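PDB 7OSK: arabinogalactan endo-1,4-beta-galactosidase from Ignisphaera aggregans, which probably hydrolyses internal beta-1,4-galactosidic linkages of arabinogalactan and galactan, this chain holding the calcium-binding glycosyl hydrolase family 53 catalytic domain. Local coordinates for residues I40-V54 / A384-E396. Residues are numbered along the deposited sequence; the frame is centred on the assembly and turned at random.
Sequences INPVPGLPVDFIRGV and ALPSLKVFRLVYE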
ATOM      1  N   ILE A  40      20.932 -13.004   5.303  1.00 30.43           N
ATOM      2  CA  ILE A  40      19.512 -13.216   5.548  1.00 31.82           C
ATOM      3  C   ILE A  40      19.211 -14.692   5.781  1.00 35.29           C
ATOM      4  O   ILE A  40      19.716 -15.561   5.068  1.00 38.09           O
ATOM      5  CB  ILE A  40      18.657 -12.698   4.366  1.00 32.04           C
ATOM      6  CG1 ILE A  40      17.210 -13.186   4.492  1.00 33.18           C
ATOM      7  CG2 ILE A  40      19.256 -13.140   3.033  1.00 32.04           C
ATOM      8  CD1 ILE A  40      16.279 -12.594   3.466  1.00 32.09           C
ATOM      9  N   ASN A  41      18.384 -14.967   6.784  1.00 34.45           N
ATOM     10  CA  ASN A  41      17.943 -16.326   7.065  1.00 33.82           C
ATOM     11  C   ASN A  41      16.716 -16.689   6.232  1.00 33.83           C
ATOM     12  O   ASN A  41      15.833 -15.857   6.040  1.00 34.46           O
ATOM     13  CB  ASN A  41      17.632 -16.488   8.552  1.00 36.26           C
ATOM     14  CG  ASN A  41      18.760 -17.149   9.312  1.00 39.16           C
ATOM     15  OD1 ASN A  41      18.689 -18.335   9.639  1.00 39.92           O
ATOM     16  ND2 ASN A  41      19.813 -16.388   9.595  1.00 36.41           N
ATOM     17  N   PRO A  42      16.659 -17.925   5.714  1.00 34.96           N
ATOM     18  CA  PRO A  42      15.420 -18.314   5.033  1.00 34.24           C
ATOM     19  C   PRO A  42      14.256 -18.436   6.013  1.00 33.75           C
ATOM     20  O   PRO A  42      14.488 -18.602   7.211  1.00 33.11           O
ATOM     21  CB  PRO A  42      15.768 -19.673   4.415  1.00 36.10           C
ATOM     22  CG  PRO A  42      17.256 -19.682   4.320  1.00 36.59           C
ATOM     23  CD  PRO A  42      17.728 -18.918   5.514  1.00 35.58           C
ATOM     24  N   VAL A  43      13.031 -18.338   5.506  1.00 33.63           N
ATOM     25  CA  VAL A  43      11.832 -18.525   6.318  1.00 32.98           C
ATOM     26  C   VAL A  43      11.250 -19.915   6.046  1.00 32.47           C
ATOM     27  O   VAL A  43      10.614 -20.122   5.010  1.00 33.35           O
ATOM     28  CB  VAL A  43      10.771 -17.446   6.021  1.00 30.94           C
ATOM     29  CG1 VAL A  43       9.537 -17.654   6.888  1.00 28.44           C
ATOM     30  CG2 VAL A  43      11.351 -16.058   6.244  1.00 30.36           C
ATOM     31  N   PRO A  44      11.466 -20.873   6.969  1.00 32.75           N
ATOM     32  CA  PRO A  44      11.035 -22.257   6.729  1.00 30.82           C
ATOM     33  C   PRO A  44       9.542 -22.405   6.445  1.00 30.17           C
ATOM     34  O   PRO A  44       8.715 -21.897   7.199  1.00 32.50           O
ATOM     35  CB  PRO A  44      11.397 -22.969   8.039  1.00 30.39           C
ATOM     36  CG  PRO A  44      12.464 -22.145   8.645  1.00 30.63           C
ATOM     37  CD  PRO A  44      12.141 -20.735   8.272  1.00 32.73           C
ATOM     38  N   GLY A  45       9.210 -23.098   5.360  1.00 29.48           N
ATOM     39  CA  GLY A  45       7.831 -23.432   5.056  1.00 28.61           C
ATOM     40  C   GLY A  45       7.058 -22.330   4.360  1.00 30.44           C
ATOM     41  O   GLY A  45       5.845 -22.440   4.179  1.00 30.33           O
ATOM     42  N   LEU A  46       7.750 -21.267   3.966  1.00 31.04           N
ATOM     43  CA  LEU A  46       7.099 -20.128   3.326  1.00 29.34           C
ATOM     44  C   LEU A  46       6.553 -20.518   1.945  1.00 27.74           C
ATOM     45  O   LEU A  46       7.324 -20.921   1.073  1.00 28.41           O
ATOM     46  CB  LEU A  46       8.081 -18.958   3.202  1.00 28.33           C
ATOM     47  CG  LEU A  46       7.503 -17.622   2.726  1.00 27.39           C
ATOM     48  CD1 LEU A  46       6.462 -17.084   3.699  1.00 25.53           C
ATOM     49  CD2 LEU A  46       8.618 -16.608   2.533  1.00 30.15           C
ATOM     50  N   PRO A  47       5.223 -20.405   1.743  1.00 27.50           N
ATOM     51  CA  PRO A  47       4.621 -20.761   0.447  1.00 28.53           C
ATOM     52  C   PRO A  47       5.195 -19.968  -0.727  1.00 30.37           C
ATOM     53  O   PRO A  47       5.558 -18.806  -0.557  1.00 31.29           O
ATOM     54  CB  PRO A  47       3.139 -20.425   0.644  1.00 27.99           C
ATOM     55  CG  PRO A  47       2.922 -20.485   2.106  1.00 27.33           C
ATOM     56  CD  PRO A  47       4.195 -20.008   2.724  1.00 27.35           C
ATOM     57  N   VAL A  48       5.262 -20.590  -1.902  1.00 28.20           N
ATOM     58  CA  VAL A  48       5.818 -19.936  -3.087  1.00 26.68           C
ATOM     59  C   VAL A  48       4.870 -18.886  -3.670  1.00 27.81           C
ATOM     60  O   VAL A  48       5.282 -18.062  -4.488  1.00 28.02           O
ATOM     61  CB  VAL A  48       6.164 -20.962  -4.193  1.00 25.54           C
ATOM     62  CG1 VAL A  48       7.327 -21.843  -3.760  1.00 25.15           C
ATOM     63  CG2 VAL A  48       4.947 -21.810  -4.557  1.00 26.85           C
ATOM     64  N   ASP A  49       3.609 -18.918  -3.246  1.00 28.71           N
ATOM     65  CA  ASP A  49       2.603 -17.964  -3.716  1.00 28.95           C
ATOM     66  C   ASP A  49       2.324 -16.888  -2.664  1.00 28.58           C
ATOM     67  O   ASP A  49       1.338 -16.155  -2.751  1.00 27.30           O
ATOM     68  CB  ASP A  49       1.309 -18.696  -4.082  1.00 32.95           C
ATOM     69  CG  ASP A  49       0.772 -19.539  -2.941  1.00 40.28           C
ATOM     70  OD1 ASP A  49       1.578 -19.973  -2.089  1.00 33.17           O
ATOM     71  OD2 ASP A  49      -0.456 -19.773  -2.898  1.00 38.51           O
ATOM     72  N   PHE A  50       3.207 -16.805  -1.673  1.00 28.65           N
ATOM     73  CA  PHE A  50       3.128 -15.797  -0.618  1.00 27.02           C
ATOM     74  C   PHE A  50       3.261 -14.399  -1.220  1.00 25.85           C
ATOM     75  O   PHE A  50       4.099 -14.180  -2.093  1.00 26.06           O
ATOM     76  CB  PHE A  50       4.229 -16.056   0.414  1.00 25.79           C
ATOM     77  CG  PHE A  50       4.042 -15.337   1.719  1.00 25.56           C
ATOM     78  CD1 PHE A  50       3.142 -15.805   2.659  1.00 27.06           C
ATOM     79  CD2 PHE A  50       4.789 -14.213   2.019  1.00 25.73           C
ATOM     80  CE1 PHE A  50       2.978 -15.152   3.865  1.00 25.02           C
ATOM     81  CE2 PHE A  50       4.629 -13.560   3.223  1.00 22.78           C
ATOM     82  CZ  PHE A  50       3.725 -14.032   4.147  1.00 23.18           C
ATOM     83  N   ILE A  51       2.436 -13.454  -0.769  1.00 23.05           N
ATOM     84  CA  ILE A  51       2.474 -12.106  -1.331  1.00 21.98           C
ATOM     85  C   ILE A  51       3.715 -11.367  -0.853  1.00 21.45           C
ATOM     86  O   ILE A  51       3.785 -10.905   0.285  1.00 21.52           O
ATOM     87  CB  ILE A  51       1.207 -11.286  -0.979  1.00 21.92           C
ATOM     88  CG1 ILE A  51      -0.021 -11.918  -1.634  1.00 23.42           C
ATOM     89  CG2 ILE A  51       1.357  -9.819  -1.424  1.00 20.90           C
ATOM     90  CD1 ILE A  51      -1.316 -11.175  -1.385  1.00 24.39           C
ATOM     91  N   ARG A  52       4.698 -11.280  -1.741  1.00 21.49           N
ATOM     92  CA  ARG A  52       5.908 -10.508  -1.505  1.00 23.10           C
ATOM     93  C   ARG A  52       5.867  -9.299  -2.434  1.00 22.88           C
ATOM     94  O   ARG A  52       6.564  -9.254  -3.443  1.00 23.40           O
ATOM     95  CB  ARG A  52       7.160 -11.356  -1.756  1.00 22.63           C
ATOM     96  CG  ARG A  52       7.086 -12.776  -1.185  1.00 23.18           C
ATOM     97  CD  ARG A  52       7.902 -13.791  -1.990  1.00 25.74           C
ATOM     98  NE  ARG A  52       7.685 -13.689  -3.436  1.00 27.91           N
ATOM     99  CZ  ARG A  52       7.654 -14.715  -4.284  1.00 24.12           C
ATOM    100  NH1 ARG A  52       7.818 -15.960  -3.858  1.00 26.38           N
ATOM    101  NH2 ARG A  52       7.455 -14.490  -5.573  1.00 22.49           N
ATOM    102  N   GLY A  53       5.030  -8.325  -2.091  1.00 22.83           N
ATOM    103  CA  GLY A  53       4.759  -7.206  -2.976  1.00 22.79           C
ATOM    104  C   GLY A  53       5.436  -5.915  -2.569  1.00 19.92           C
ATOM    105  O   GLY A  53       6.074  -5.835  -1.519  1.00 17.04           O
ATOM    106  N   VAL A  54       5.305  -4.910  -3.429  1.00 21.17           N
ATOM    107  CA  VAL A  54       5.760  -3.556  -3.141  1.00 20.49           C
ATOM    108  C   VAL A  54       4.723  -2.566  -3.652  1.00 18.58           C
ATOM    109  O   VAL A  54       3.956  -2.885  -4.562  1.00 19.79           O
ATOM    110  CB  VAL A  54       7.124  -3.246  -3.797  1.00 19.78           C
ATOM    111  CG1 VAL A  54       8.217  -4.132  -3.222  1.00 19.35           C
ATOM    112  CG2 VAL A  54       7.041  -3.405  -5.311  1.00 22.78           C
ATOM    113  N   ALA A 384      19.236  -0.707  -7.643  1.00 28.95           N
ATOM    114  CA  ALA A 384      18.617  -1.635  -6.705  1.00 28.41           C
ATOM    115  C   ALA A 384      19.536  -1.922  -5.524  1.00 29.08           C
ATOM    116  O   ALA A 384      20.682  -2.332  -5.698  1.00 30.98           O
ATOM    117  CB  ALA A 384      18.250  -2.931  -7.413  1.00 29.11           C
ATOM    118  N   LEU A 385      19.023  -1.699  -4.319  1.00 28.20           N
ATOM    119  CA  LEU A 385      19.752  -2.036  -3.107  1.00 28.14           C
ATOM    120  C   LEU A 385      19.850  -3.552  -2.978  1.00 30.25           C
ATOM    121  O   LEU A 385      18.944  -4.266  -3.406  1.00 31.63           O
ATOM    122  CB  LEU A 385      19.062  -1.444  -1.878  1.00 27.12           C
ATOM    123  CG  LEU A 385      18.931   0.079  -1.846  1.00 27.80           C
ATOM    124  CD1 LEU A 385      18.060   0.516  -0.677  1.00 24.88           C
ATOM    125  CD2 LEU A 385      20.300   0.740  -1.766  1.00 27.47           C
ATOM    126  N   PRO A 386      20.945  -4.053  -2.385  1.00 32.86           N
ATOM    127  CA  PRO A 386      21.075  -5.506  -2.231  1.00 33.77           C
ATOM    128  C   PRO A 386      20.033  -6.104  -1.287  1.00 30.72           C
ATOM    129  O   PRO A 386      19.959  -7.325  -1.166  1.00 32.57           O
ATOM    130  CB  PRO A 386      22.492  -5.680  -1.667  1.00 42.50           C
ATOM    131  CG  PRO A 386      22.844  -4.362  -1.072  1.00 36.13           C
ATOM    132  CD  PRO A 386      22.131  -3.332  -1.888  1.00 33.06           C
ATOM    133  N   SER A 387      19.242  -5.255  -0.635  1.00 31.17           N
ATOM    134  CA  SER A 387      18.183  -5.718   0.258  1.00 31.18           C
ATOM    135  C   SER A 387      16.885  -5.989  -0.501  1.00 26.76           C
ATOM    136  O   SER A 387      15.891  -6.409   0.086  1.00 26.11           O
ATOM    137  CB  SER A 387      17.936  -4.695   1.371  1.00 28.03           C
ATOM    138  OG  SER A 387      17.677  -3.409   0.839  1.00 27.44           O
ATOM    139  N   LEU A 388      16.898  -5.745  -1.807  1.00 28.20           N
ATOM    140  CA  LEU A 388      15.733  -6.010  -2.642  1.00 27.40           C
ATOM    141  C   LEU A 388      15.586  -7.508  -2.882  1.00 27.16           C
ATOM    142  O   LEU A 388      14.530  -7.974  -3.303  1.00 27.69           O
ATOM    143  CB  LEU A 388      15.846  -5.262  -3.974  1.00 27.29           C
ATOM    144  CG  LEU A 388      14.659  -5.350  -4.938  1.00 24.74           C
ATOM    145  CD1 LEU A 388      13.374  -4.833  -4.307  1.00 24.83           C
ATOM    146  CD2 LEU A 388      14.968  -4.588  -6.212  1.00 26.19           C
ATOM    147  N   LYS A 389      16.651  -8.256  -2.608  1.00 28.45           N
ATOM    148  CA  LYS A 389      16.644  -9.706  -2.773  1.00 29.37           C
ATOM    149  C   LYS A 389      15.991 -10.404  -1.585  1.00 28.34           C
ATOM    150  O   LYS A 389      15.972 -11.632  -1.512  1.00 28.68           O
ATOM    151  CB  LYS A 389      18.070 -10.233  -2.953  1.00 31.54           C
ATOM    152  CG  LYS A 389      18.803  -9.669  -4.153  1.00 32.75           C
ATOM    153  CD  LYS A 389      20.242 -10.158  -4.183  1.00 35.61           C
ATOM    154  CE  LYS A 389      20.997  -9.607  -5.379  1.00 39.02           C
ATOM    155  NZ  LYS A 389      22.426 -10.026  -5.366  1.00 39.10           N
ATOM    156  N   VAL A 390      15.466  -9.621  -0.650  1.00 27.73           N
ATOM    157  CA  VAL A 390      14.840 -10.184   0.540  1.00 27.76           C
ATOM    158  C   VAL A 390      13.589 -10.971   0.159  1.00 26.19           C
ATOM    159  O   VAL A 390      13.234 -11.943   0.821  1.00 26.33           O
ATOM    160  CB  VAL A 390      14.479  -9.081   1.563  1.00 27.77           C
ATOM    161  CG1 VAL A 390      13.393  -8.160   1.012  1.00 26.49           C
ATOM    162  CG2 VAL A 390      14.046  -9.694   2.889  1.00 27.09           C
ATOM    163  N   PHE A 391      12.932 -10.556  -0.919  1.00 26.93           N
ATOM    164  CA  PHE A 391      11.715 -11.220  -1.382  1.00 27.09           C
ATOM    165  C   PHE A 391      12.015 -12.501  -2.166  1.00 29.73           C
ATOM    166  O   PHE A 391      11.102 -13.138  -2.697  1.00 27.66           O
ATOM    167  CB  PHE A 391      10.894 -10.269  -2.253  1.00 25.97           C
ATOM    168  CG  PHE A 391      10.620  -8.939  -1.609  1.00 26.75           C
ATOM    169  CD1 PHE A 391       9.538  -8.774  -0.762  1.00 25.53           C
ATOM    170  CD2 PHE A 391      11.441  -7.852  -1.857  1.00 26.93           C
ATOM    171  CE1 PHE A 391       9.283  -7.555  -0.172  1.00 25.01           C
ATOM    172  CE2 PHE A 391      11.187  -6.626  -1.268  1.00 26.07           C
ATOM    173  CZ  PHE A 391      10.107  -6.479  -0.424  1.00 23.89           C
ATOM    174  N   ARG A 392      13.293 -12.865  -2.244  1.00 28.59           N
ATOM    175  CA  ARG A 392      13.722 -14.074  -2.945  1.00 28.35           C
ATOM    176  C   ARG A 392      14.576 -14.937  -2.024  1.00 29.84           C
ATOM    177  O   ARG A 392      14.529 -16.167  -2.085  1.00 31.43           O
ATOM    178  CB  ARG A 392      14.504 -13.707  -4.210  1.00 31.28           C
ATOM    179  CG  ARG A 392      14.922 -14.890  -5.076  1.00 30.89           C
ATOM    180  CD  ARG A 392      15.945 -14.461  -6.115  1.00 31.85           C
ATOM    181  NE  ARG A 392      17.226 -14.111  -5.502  1.00 35.08           N
ATOM    182  CZ  ARG A 392      18.214 -13.477  -6.127  1.00 39.65           C
ATOM    183  NH1 ARG A 392      18.081 -13.103  -7.394  1.00 36.48           N
ATOM    184  NH2 ARG A 392      19.341 -13.209  -5.479  1.00 39.70           N
ATOM    185  N   LEU A 393      15.353 -14.284  -1.167  1.00 29.35           N
ATOM    186  CA  LEU A 393      16.279 -14.978  -0.284  1.00 29.36           C
ATOM    187  C   LEU A 393      15.589 -15.529   0.964  1.00 31.07           C
ATOM    188  O   LEU A 393      16.211 -16.228   1.766  1.00 32.47           O
ATOM    189  CB  LEU A 393      17.416 -14.039   0.116  1.00 29.18           C
ATOM    190  CG  LEU A 393      18.382 -13.651  -1.006  1.00 27.17           C
ATOM    191  CD1 LEU A 393      19.345 -12.579  -0.528  1.00 29.16           C
ATOM    192  CD2 LEU A 393      19.145 -14.865  -1.513  1.00 29.70           C
ATOM    193  N   VAL A 394      14.307 -15.216   1.129  1.00 29.33           N
ATOM    194  CA  VAL A 394      13.524 -15.805   2.213  1.00 30.87           C
ATOM    195  C   VAL A 394      13.191 -17.258   1.884  1.00 33.87           C
ATOM    196  O   VAL A 394      12.740 -18.008   2.752  1.00 33.53           O
ATOM    197  CB  VAL A 394      12.209 -15.026   2.491  1.00 30.29           C
ATOM    198  CG1 VAL A 394      12.489 -13.781   3.316  1.00 30.03           C
ATOM    199  CG2 VAL A 394      11.475 -14.677   1.197  1.00 30.61           C
ATOM    200  N   TYR A 395      13.416 -17.643   0.629  1.00 34.80           N
ATOM    201  CA  TYR A 395      13.265 -19.030   0.195  1.00 34.89           C
ATOM    202  C   TYR A 395      14.622 -19.724   0.128  1.00 39.06           C
ATOM    203  O   TYR A 395      15.661 -19.102   0.348  1.00 42.21           O
ATOM    204  CB  TYR A 395      12.579 -19.096  -1.170  1.00 33.10           C
ATOM    205  CG  TYR A 395      11.162 -18.581  -1.157  1.00 31.71           C
ATOM    206  CD1 TYR A 395      10.901 -17.222  -1.199  1.00 30.08           C
ATOM    207  CD2 TYR A 395      10.084 -19.455  -1.100  1.00 31.60           C
ATOM    208  CE1 TYR A 395       9.612 -16.743  -1.181  1.00 29.09           C
ATOM    209  CE2 TYR A 395       8.787 -18.985  -1.086  1.00 27.71           C
ATOM    210  CZ  TYR A 395       8.557 -17.627  -1.127  1.00 28.43           C
ATOM    211  OH  TYR A 395       7.271 -17.139  -1.114  1.00 26.62           O
ATOM    212  N   GLU A 396      14.600 -21.017  -0.182  1.00 44.98           N
ATOM    213  CA  GLU A 396      15.818 -21.816  -0.252  1.00 42.71           C
ATOM    214  C   GLU A 396      15.618 -23.031  -1.152  1.00 42.28           C
ATOM    215  O   GLU A 396      16.080 -23.055  -2.293  1.00 39.26           O
ATOM    216  CB  GLU A 396      16.238 -22.262   1.149  1.00 43.06           C
ATOM    217  CG  GLU A 396      15.117 -22.904   1.950  1.00 44.07           C
ATOM    218  CD  GLU A 396      15.567 -23.368   3.322  1.00 50.65           C
ATOM    219  OE1 GLU A 396      16.770 -23.657   3.490  1.00 59.25           O
ATOM    220  OE2 GLU A 396      14.714 -23.447   4.231  1.00 54.44           O
TER
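The hydroxyl of Tyr395 joins two parts of segment 40-54: Tyr395 OH donates to the carbonyl oxygen Pro47 O, at a modelled separation too short to be read as strength, and Arg52 NH1 reaches Tyr395 OH at 3.0 Å in a weak, bent bond. The phenol suits this place because one oxygen can give to a carbonyl and accept from a guanidinium, while its ring offers a face to aliphatic carbon. Leu46 takes that face in a CH-pi contact, its CD2 lying 4.2 Å from the ring centroid of Tyr395. The guanidinium of Arg52 stands almost perpendicular to the ring, 84° between planes, and meets the hydroxyl with its edge. Arg52 CG lies anti to its own carbonyl carbon (chi1 -43°), and the bend at chi3 brings NH1 to the phenol. A phenylalanine in place of Tyr395 would probably leave Pro47 O without this donor and the arginine tip freer to turn. Phe391 suits its place as a broad apolar ring, reaching from Arg52 CB, 3.6 Å from its CD1, to Val54 CG1, 4.1 Å from its CZ. Farther along, Val43 N donates to Val394 O at 2.8 Å, nearly straight at 172°. Beta-branched Val394 turns both methyls into the apolar cluster, CG1 toward Val43 CG2 and CG2 3.7 Å from Leu46 CD2. Ile40, also branched, serves two partners, CG2 packing 3.6 Å from Leu393 CB and CD1 reaching Val390. Helix 324-342 backs the cluster, with Ile335 against Leu46 and Ile331 against Val390. The few directional bonds probably set the register of a mainly apolar seam joining 384-396 to the chain that enters the first TIM-barrel strand, 51-55.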